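Local coordinates for 2-methyl-3-hydroxypyridine-5-carboxylic acid oxygenase (PDB 3ALJ), which catalyses the FAD-dependent oxygenation and ring opening of 2-methyl-3-hydroxypyridine-5-carboxylic acid, a reaction of vitamin B6 breakdown, at residues G178-I183 and K263-D268; Q210-S215 and L222-M227; V238-E243 and P254-A259. All blocks are in the same frame, centred on the assembly; numbering follows the deposited sequence.

Contact 1 (G178-I183 and K263-D268); sequences GLIRLI and KTARYD. With FAD (flavin-adenine dinucleotide), chain B.
Leu179 and Asp268 form an antiparallel hydrogen-bonded pair where edge strand 267-275 joins strand 170-185 in the mixed sheet beside the flavin. Leu179 N binds Asp268 O at 3.0 Å, and Asp268 N returns to Leu179 O at 2.9 Å. One residue earlier, Gly178 CA lies 3.0 Å from Asp268 O, so close that a beta carbon on Gly178 would collide with that oxygen.

Charge is concentrated on the Asp268 carboxylate. Arg266 holds it side-on, NE to the syn lone pair of OD1 (3.0 Å) and NH2 to OD2. Arg181 NH2 comes to the same OD2 from above the carboxylate plane, at 3.2 Å, with the guanidinium turned 89° against it. A bend at chi3 (-75°) turns the Arg181 head group so that FAD C7M sits over the centre of one guanidinium face, 3.6 Å above it. A water accepts from Arg181 NE and donates to both Asp268 OD2 and Leu179 O.

The apolar part lies on the other side of the strand: Ala265 CB touches Leu182 CD2 (3.7 Å) and Ile180 CG2, while Ile180 CG1 meets the edge of the Tyr267 ring. With CG anti to the backbone N (chi1 -174°), that ring passes beneath Gly178, whose CA sits off-centre over its face. Tyr267 OH is hydrogen-bonded to Ala228 O and takes a weak bond from Gly178 N at 2.9 Å.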
# COMPACT_ATOMS: atom_id res chain seq x y z
N GLY A 178 11.67 -9.17 7.91
CA GLY A 178 10.40 -9.11 7.14
C GLY A 178 9.32 -9.94 7.85
O GLY A 178 9.29 -10.02 9.09
N LEU A 179 8.37 -10.43 7.08
CA LEU A 179 7.24 -11.08 7.69
C LEU A 179 6.54 -11.85 6.65
O LEU A 179 6.87 -11.84 5.43
CB LEU A 179 6.28 -9.96 8.15
CG LEU A 179 5.44 -9.20 7.09
CD1 LEU A 179 4.33 -8.45 7.89
CD2 LEU A 179 6.19 -8.38 6.11
N ILE A 180 5.61 -12.60 7.15
CA ILE A 180 4.87 -13.60 6.33
C ILE A 180 3.43 -13.16 6.35
O ILE A 180 2.77 -13.19 7.41
CB ILE A 180 5.02 -15.02 6.94
CG1 ILE A 180 6.49 -15.38 7.00
CG2 ILE A 180 4.21 -15.98 6.02
CD1 ILE A 180 6.76 -16.57 8.04
N ARG A 181 2.86 -12.73 5.19
CA ARG A 181 1.47 -12.25 5.11
C ARG A 181 0.63 -13.28 4.35
O ARG A 181 1.02 -13.74 3.28
CB ARG A 181 1.49 -10.92 4.37
CG ARG A 181 2.13 -9.73 5.09
CD ARG A 181 2.15 -8.53 4.22
NE ARG A 181 3.20 -8.70 3.22
CZ ARG A 181 3.36 -7.86 2.21
NH1 ARG A 181 2.63 -6.77 2.10
NH2 ARG A 181 4.35 -8.11 1.34
N LEU A 182 -0.50 -13.63 4.95
CA LEU A 182 -1.31 -14.71 4.38
C LEU A 182 -2.79 -14.38 4.59
O LEU A 182 -3.20 -13.63 5.49
CB LEU A 182 -1.09 -16.04 5.14
CG LEU A 182 0.34 -16.41 5.39
CD1 LEU A 182 0.59 -17.56 6.33
CD2 LEU A 182 0.94 -16.86 4.08
N ILE A 183 -3.63 -14.97 3.68
CA ILE A 183 -5.07 -15.06 3.84
C ILE A 183 -5.44 -16.45 4.18
O ILE A 183 -5.07 -17.42 3.44
CB ILE A 183 -5.82 -14.55 2.58
CG1 ILE A 183 -5.40 -13.14 2.09
CG2 ILE A 183 -7.32 -14.65 2.79
CD1 ILE A 183 -5.60 -12.00 3.20
N LYS A 263 1.72 -23.29 0.74
CA LYS A 263 3.07 -23.54 0.28
C LYS A 263 3.58 -22.33 -0.53
O LYS A 263 4.72 -22.29 -0.87
CB LYS A 263 3.05 -24.77 -0.65
CG LYS A 263 1.85 -24.76 -1.56
CD LYS A 263 0.61 -24.93 -0.72
CE LYS A 263 -0.67 -24.44 -1.31
NZ LYS A 263 -0.86 -22.99 -1.38
N THR A 264 2.70 -21.39 -0.83
CA THR A 264 3.02 -20.15 -1.56
C THR A 264 3.53 -19.02 -0.60
O THR A 264 3.93 -17.96 -1.08
CB THR A 264 1.70 -19.59 -2.20
OG1 THR A 264 0.61 -19.64 -1.21
CG2 THR A 264 1.28 -20.42 -3.42
N ALA A 265 3.45 -19.25 0.74
CA ALA A 265 3.93 -18.28 1.72
C ALA A 265 5.35 -17.80 1.50
O ALA A 265 6.25 -18.57 1.24
CB ALA A 265 3.83 -18.94 3.16
N ARG A 266 5.53 -16.47 1.68
CA ARG A 266 6.88 -15.95 1.52
C ARG A 266 7.22 -15.13 2.81
O ARG A 266 6.31 -14.48 3.37
CB ARG A 266 6.96 -14.98 0.35
CG ARG A 266 6.88 -15.73 -1.03
CD ARG A 266 7.13 -14.63 -2.21
NE ARG A 266 6.32 -13.45 -1.93
CZ ARG A 266 5.00 -13.37 -2.11
NH1 ARG A 266 4.37 -14.37 -2.74
NH2 ARG A 266 4.31 -12.28 -1.70
N TYR A 267 8.51 -15.08 3.10
CA TYR A 267 9.06 -14.12 4.10
C TYR A 267 9.51 -12.88 3.34
O TYR A 267 10.72 -12.88 2.84
CB TYR A 267 10.17 -14.80 4.90
CG TYR A 267 10.72 -13.98 6.05
CD1 TYR A 267 11.89 -13.22 5.90
CD2 TYR A 267 10.08 -13.97 7.26
CE1 TYR A 267 12.39 -12.44 6.91
CE2 TYR A 267 10.55 -13.22 8.32
CZ TYR A 267 11.73 -12.48 8.19
OH TYR A 267 12.27 -11.72 9.20
N ASP A 268 8.67 -11.90 3.20
CA ASP A 268 8.93 -10.67 2.36
C ASP A 268 9.62 -9.63 3.25
O ASP A 268 9.33 -9.51 4.41
CB ASP A 268 7.65 -10.05 1.80
CG ASP A 268 6.97 -10.95 0.77
OD1 ASP A 268 7.72 -11.54 -0.04
OD2 ASP A 268 5.72 -10.93 0.83
PA FAD B . 3.54 -1.79 -6.65
O1A FAD B . 2.32 -2.16 -5.87
O2A FAD B . 4.77 -2.44 -6.38
O5B FAD B . 3.15 -1.98 -8.18
C5B FAD B . 4.13 -1.74 -9.24
C4B FAD B . 3.54 -2.54 -10.39
O4B FAD B . 4.48 -2.21 -11.47
C3B FAD B . 3.61 -4.01 -10.24
O3B FAD B . 2.38 -4.63 -10.68
C2B FAD B . 4.87 -4.41 -11.09
O2B FAD B . 4.79 -5.73 -11.64
C1B FAD B . 4.84 -3.44 -12.22
N9A FAD B . 6.12 -3.09 -12.74
C8A FAD B . 7.35 -3.06 -12.10
N7A FAD B . 8.31 -2.59 -12.92
C5A FAD B . 7.68 -2.32 -14.12
C6A FAD B . 8.13 -1.73 -15.30
N6A FAD B . 9.46 -1.39 -15.45
N1A FAD B . 7.23 -1.58 -16.28
C2A FAD B . 5.96 -1.95 -16.16
N3A FAD B . 5.43 -2.49 -15.02
C4A FAD B . 6.33 -2.63 -14.01
N1 FAD B . 0.29 0.13 2.26
C2 FAD B . -0.89 0.50 2.73
O2 FAD B . -1.49 1.51 2.32
N3 FAD B . -1.51 -0.24 3.73
C4 FAD B . -0.93 -1.41 4.24
O4 FAD B . -1.62 -2.14 5.05
C4X FAD B . 0.31 -1.76 3.75
N5 FAD B . 1.01 -2.88 4.32
C5X FAD B . 2.28 -3.18 3.87
C6 FAD B . 3.03 -4.20 4.48
C7 FAD B . 4.26 -4.55 3.99
C7M FAD B . 5.05 -5.70 4.68
C8 FAD B . 4.82 -3.85 2.95
C8M FAD B . 6.23 -4.18 2.40
C9 FAD B . 4.09 -2.82 2.33
C9A FAD B . 2.82 -2.45 2.83
N10 FAD B . 2.05 -1.35 2.23
C10 FAD B . 0.85 -1.00 2.74
C1' FAD B . 2.69 -0.53 1.09
C2' FAD B . 2.11 -1.01 -0.24
O2' FAD B . 2.34 -2.43 -0.37
C3' FAD B . 2.88 -0.33 -1.39
O3' FAD B . 3.24 1.03 -0.94
C4' FAD B . 2.09 -0.16 -2.62
O4' FAD B . 1.76 -1.49 -3.11
C5' FAD B . 2.88 0.51 -3.70
O5' FAD B . 2.06 0.62 -4.86
P FAD B . 2.79 0.99 -6.21
O1P FAD B . 1.74 0.97 -7.23
O2P FAD B . 3.66 2.21 -6.07
O3P FAD B . 3.84 -0.21 -6.45
O HOH W 1 4.84 -11.20 3.46
O HOH W 2 3.48 -14.37 2.10

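Contact 2 (Q210-S215 and L222-M227); sequences QRILYS and LYLGLM
The Arg211 guanidinium carries the Met227 thioether over one face, with methyl CE 3.6 Å above the plane and offset toward the rim. Met227 SD comes within 3.4 Å of Arg211 NH2 from that face. Arg211 has CG opposite its backbone N (chi1 169°) and runs extended as far as NE, which brings the head group beneath the sulfur; a salt bridge from NH1 to Asp201 in the next strand holds the far end. The Tyr214 ring has Leu222 CD1 over one face, 3.8 Å from the centroid, in a CH-pi contact. Leu224 CD2 approaches the same ring at Tyr214 CD2, and the hydroxyl bonds to Trp196 O. The Tyr223 ring is met obliquely by Ser215 CB, 3.5 Å from Tyr223 CD2, while Ser215 OG is hydrogen-bonded to Tyr54 OH.

Met227 CE also reaches Leu213 CB, diagonally across the strand pair, on the face where Gly225 has no side chain. On the opposite face, Ile212 and Leu226 lie side by side and point the same way, with CD1 against CD1 at 3.9 Å, and Trp245 of helix 242-248 covers both.

The backbone joins through paired bonds at Arg211-Met227, Leu213-Gly225 and Ser215-Tyr223. Met227 N to Arg211 O is short and nearly straight (2.8 Å, 176°), whereas Ser215 N to Tyr223 O is bent and weak. With strand axes 169° apart and only a short turn between them, segments 210-215 and 222-227 make a regular antiparallel beta hairpin. It forms the middle of the seven-stranded mixed sheet that lies beside the flavin, consistent with the substrate-domain sheet of flavin-dependent aromatic hydroxylases.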
# COMPACT_ATOMS: atom_id res chain seq x y z
N GLN A 210 8.13 -12.49 18.63
CA GLN A 210 7.17 -12.97 17.65
C GLN A 210 5.95 -12.09 17.78
O GLN A 210 5.46 -11.88 18.91
CB GLN A 210 6.70 -14.46 17.77
CG GLN A 210 7.84 -15.43 17.38
CD GLN A 210 7.39 -16.89 17.55
OE1 GLN A 210 8.17 -17.62 18.12
NE2 GLN A 210 6.31 -17.34 17.02
N ARG A 211 5.38 -11.71 16.66
CA ARG A 211 4.18 -10.86 16.62
C ARG A 211 3.27 -11.39 15.57
O ARG A 211 3.74 -11.77 14.46
CB ARG A 211 4.69 -9.44 16.30
CG ARG A 211 3.56 -8.41 15.95
CD ARG A 211 4.28 -7.17 15.42
NE ARG A 211 3.32 -6.10 15.08
CZ ARG A 211 3.65 -5.02 14.36
NH1 ARG A 211 2.73 -4.06 14.11
NH2 ARG A 211 4.91 -4.87 13.86
N ILE A 212 1.97 -11.32 15.80
CA ILE A 212 0.97 -11.53 14.71
C ILE A 212 0.08 -10.28 14.69
O ILE A 212 -0.53 -9.90 15.71
CB ILE A 212 0.06 -12.76 14.95
CG1 ILE A 212 0.98 -13.98 14.82
CG2 ILE A 212 -1.11 -12.81 13.95
CD1 ILE A 212 0.20 -15.41 14.86
N LEU A 213 -0.08 -9.66 13.49
CA LEU A 213 -1.17 -8.68 13.29
C LEU A 213 -2.32 -9.50 12.70
O LEU A 213 -2.24 -10.10 11.61
CB LEU A 213 -0.69 -7.60 12.31
CG LEU A 213 -1.80 -6.57 12.04
CD1 LEU A 213 -2.05 -5.77 13.35
CD2 LEU A 213 -1.38 -5.54 10.94
N TYR A 214 -3.42 -9.47 13.44
CA TYR A 214 -4.67 -10.22 13.12
C TYR A 214 -5.67 -9.22 12.53
O TYR A 214 -6.05 -8.25 13.18
CB TYR A 214 -5.17 -10.86 14.47
CG TYR A 214 -6.55 -11.45 14.46
CD1 TYR A 214 -7.70 -10.65 14.60
CD2 TYR A 214 -6.69 -12.78 14.21
CE1 TYR A 214 -9.00 -11.25 14.60
CE2 TYR A 214 -7.96 -13.43 14.21
CZ TYR A 214 -9.02 -12.61 14.40
OH TYR A 214 -10.35 -13.13 14.31
N SER A 215 -6.07 -9.49 11.25
CA SER A 215 -6.73 -8.44 10.45
C SER A 215 -7.91 -9.00 9.64
O SER A 215 -7.76 -9.47 8.50
CB SER A 215 -5.73 -7.84 9.46
OG SER A 215 -4.61 -7.31 10.22
N LEU A 222 -9.48 -13.89 6.53
CA LEU A 222 -8.64 -13.29 7.62
C LEU A 222 -7.21 -13.04 7.07
O LEU A 222 -6.59 -13.91 6.51
CB LEU A 222 -8.50 -14.27 8.78
CG LEU A 222 -7.56 -13.84 9.93
CD1 LEU A 222 -8.11 -12.62 10.65
CD2 LEU A 222 -7.54 -15.02 10.94
N TYR A 223 -6.70 -11.83 7.23
CA TYR A 223 -5.32 -11.44 6.86
C TYR A 223 -4.51 -11.58 8.13
O TYR A 223 -4.83 -10.93 9.18
CB TYR A 223 -5.42 -10.03 6.30
CG TYR A 223 -4.10 -9.24 6.19
CD1 TYR A 223 -2.89 -9.86 5.89
CD2 TYR A 223 -4.16 -7.85 6.36
CE1 TYR A 223 -1.69 -9.04 5.81
CE2 TYR A 223 -3.01 -7.06 6.27
CZ TYR A 223 -1.82 -7.68 5.99
OH TYR A 223 -0.65 -6.91 5.91
N LEU A 224 -3.48 -12.40 8.04
CA LEU A 224 -2.50 -12.51 9.12
C LEU A 224 -1.16 -12.05 8.69
O LEU A 224 -0.74 -12.34 7.56
CB LEU A 224 -2.28 -13.97 9.56
CG LEU A 224 -3.53 -14.63 10.16
CD1 LEU A 224 -3.22 -16.10 10.51
CD2 LEU A 224 -3.99 -13.81 11.45
N GLY A 225 -0.45 -11.33 9.56
CA GLY A 225 0.98 -10.94 9.31
C GLY A 225 1.76 -11.59 10.41
O GLY A 225 1.54 -11.26 11.58
N LEU A 226 2.65 -12.50 10.08
CA LEU A 226 3.44 -13.27 11.08
C LEU A 226 4.83 -12.69 11.07
O LEU A 226 5.53 -12.84 10.02
CB LEU A 226 3.42 -14.80 10.79
CG LEU A 226 2.28 -15.61 11.36
CD1 LEU A 226 0.93 -15.13 11.01
CD2 LEU A 226 2.45 -17.11 10.80
N MET A 227 5.28 -11.99 12.12
CA MET A 227 6.54 -11.28 12.10
C MET A 227 7.50 -11.82 13.10
O MET A 227 7.23 -11.85 14.35
CB MET A 227 6.20 -9.87 12.43
CG MET A 227 5.19 -9.31 11.51
SD MET A 227 4.78 -7.59 11.89
CE MET A 227 2.97 -7.52 11.65

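Contact 3 (V238-E243 and P254-A259); sequences VPIDLE and PCLIEA
This is an apolar contact between the lead-in and first turn of helix 242-248, carrying Ile240 and Leu242, and one side of helix 253-260, in the helical layer over the mixed sheet. No direct hydrogen bond crosses it.

Ile240 points toward the partner helix. Its CG1 sits between the backbone N and the carbonyl carbon (chi1 64°), and from there CD1 reaches the helix surface, 3.8 Å from Ala259 CB and equally near Leu256 O. Leu256 CD2 is a little farther from the same methyl, at 4.3 Å, so the tip rests between residues one helical turn apart. Replacing Ile240 with an alanine would probably open a gap between Leu256 and Ala259 and leave Leu226 of the sheet without the packing that the Ile240 branch supplies.

With CG turned opposite the backbone N (chi1 179°), Leu242 extends to the partner helix and sends its two methyls to different neighbours. CD1 lies against the backbone of the helix, 3.3 Å from Leu256 O, and touches Leu256 CB at 3.8 Å; CD2 meets Ile257 CG1 at 4.1 Å, the two side chains slanting across each other near the surface.

The polar link is a single water, which accepts from Ile240 N at 2.9 Å and donates to Ala259 O. Between the two apolar residues, Asp241 takes the N-cap position. Its OD1 accepts from Val244 N, and its OD2 forms a salt bridge with Arg234, so it caps the helix and takes no part in the apolar contact.

Ala259 also touches Leu182 and Val184, Cys255 touches Leu222, and Ile240 touches Leu226. The N-capped start of helix 242-248 and helix 253-260 thus form a helical layer on the face of the mixed sheet that carries Leu182, Leu222 and Leu226, consistent with the alpha/beta fold.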
# COMPACT_ATOMS: atom_id res chain seq x y z
N VAL A 238 9.23 -20.47 5.90
CA VAL A 238 8.06 -20.70 5.08
C VAL A 238 8.21 -22.06 4.38
O VAL A 238 9.32 -22.38 3.99
CB VAL A 238 7.83 -19.61 3.98
CG1 VAL A 238 7.35 -18.28 4.68
CG2 VAL A 238 9.15 -19.41 3.10
N PRO A 239 7.12 -22.83 4.25
CA PRO A 239 5.80 -22.65 4.81
C PRO A 239 5.96 -22.58 6.35
O PRO A 239 6.99 -22.94 6.87
CB PRO A 239 5.03 -23.90 4.35
CG PRO A 239 5.91 -24.61 3.35
CD PRO A 239 7.32 -24.14 3.53
N ILE A 240 4.94 -22.04 7.03
CA ILE A 240 5.19 -21.63 8.44
C ILE A 240 5.52 -22.86 9.34
O ILE A 240 4.98 -23.94 9.08
CB ILE A 240 4.01 -20.79 9.06
CG1 ILE A 240 2.69 -21.57 9.15
CG2 ILE A 240 3.80 -19.49 8.25
CD1 ILE A 240 1.76 -21.07 10.27
N ASP A 241 6.35 -22.64 10.34
CA ASP A 241 6.64 -23.67 11.37
C ASP A 241 5.45 -23.60 12.34
O ASP A 241 5.36 -22.67 13.13
CB ASP A 241 7.94 -23.26 12.01
CG ASP A 241 8.45 -24.26 13.04
OD1 ASP A 241 7.63 -24.66 13.87
OD2 ASP A 241 9.68 -24.50 13.07
N LEU A 242 4.47 -24.47 12.16
CA LEU A 242 3.21 -24.37 12.87
C LEU A 242 3.47 -24.36 14.35
O LEU A 242 2.84 -23.53 15.04
CB LEU A 242 2.37 -25.60 12.51
CG LEU A 242 1.04 -25.62 13.22
CD1 LEU A 242 0.10 -24.38 12.82
CD2 LEU A 242 0.29 -26.88 12.81
N GLU A 243 4.34 -25.24 14.87
CA GLU A 243 4.50 -25.28 16.32
C GLU A 243 5.01 -24.01 16.96
O GLU A 243 4.55 -23.64 18.07
CB GLU A 243 5.40 -26.48 16.72
CG GLU A 243 5.62 -26.66 18.27
CD GLU A 243 6.75 -27.65 18.61
OE1 GLU A 243 7.85 -27.69 17.96
OE2 GLU A 243 6.54 -28.39 19.59
N PRO A 254 -6.69 -22.64 15.29
CA PRO A 254 -7.51 -23.07 14.10
C PRO A 254 -7.07 -22.36 12.79
O PRO A 254 -6.82 -23.01 11.74
CB PRO A 254 -8.93 -22.71 14.50
CG PRO A 254 -8.88 -22.71 16.07
CD PRO A 254 -7.50 -22.17 16.42
N CYS A 255 -6.78 -21.04 12.91
CA CYS A 255 -6.28 -20.28 11.74
C CYS A 255 -4.86 -20.59 11.40
O CYS A 255 -4.59 -20.60 10.15
CB CYS A 255 -6.39 -18.78 12.12
SG CYS A 255 -8.10 -18.23 12.47
N LEU A 256 -3.98 -20.81 12.37
CA LEU A 256 -2.61 -21.16 12.11
C LEU A 256 -2.49 -22.53 11.39
O LEU A 256 -1.62 -22.70 10.53
CB LEU A 256 -1.71 -21.09 13.31
CG LEU A 256 -1.58 -19.64 13.89
CD1 LEU A 256 -1.01 -19.77 15.33
CD2 LEU A 256 -0.71 -18.85 12.99
N ILE A 257 -3.39 -23.46 11.75
CA ILE A 257 -3.33 -24.76 11.06
C ILE A 257 -3.65 -24.51 9.59
O ILE A 257 -2.99 -25.10 8.71
CB ILE A 257 -4.35 -25.73 11.74
CG1 ILE A 257 -3.74 -26.20 13.07
CG2 ILE A 257 -4.69 -26.95 10.80
CD1 ILE A 257 -4.76 -26.94 13.98
N GLU A 258 -4.65 -23.64 9.26
CA GLU A 258 -4.93 -23.32 7.85
C GLU A 258 -3.75 -22.63 7.21
O GLU A 258 -3.36 -22.92 6.06
CB GLU A 258 -6.20 -22.52 7.63
CG GLU A 258 -7.42 -23.21 8.33
CD GLU A 258 -7.69 -24.59 7.74
OE1 GLU A 258 -7.54 -24.75 6.52
OE2 GLU A 258 -7.98 -25.55 8.55
N ALA A 259 -3.06 -21.76 7.98
CA ALA A 259 -1.90 -21.08 7.40
C ALA A 259 -0.76 -21.93 7.00
O ALA A 259 -0.03 -21.69 5.99
CB ALA A 259 -1.39 -19.96 8.39
O HOH W 3 2.68 -21.54 5.32

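In the fold
Contacts 1 and 2 belong to the same sheet: strands 170-185 and 221-228 are neighbours, and Ile180 O and Leu182 O probably take hydrogen bonds from Leu226 N and Leu224 N. Contact 2 is buried, mid-sheet, mostly backbone bonds and apolar pairs. Contact 1, at the sheet edge, is only partly buried, and adds a salt-bridge network, ordered water and contact with the flavin. Contact 3 is almost purely apolar and also largely buried, with Leu242 and Ile257 toward the surface; its centre lies about 25 Å from the chain centre, against about 16 Å for the other two centres. Helix 253-260 reaches the sheet through Leu256 on Ile212, while Val238 packs against Ala265 and Arg266.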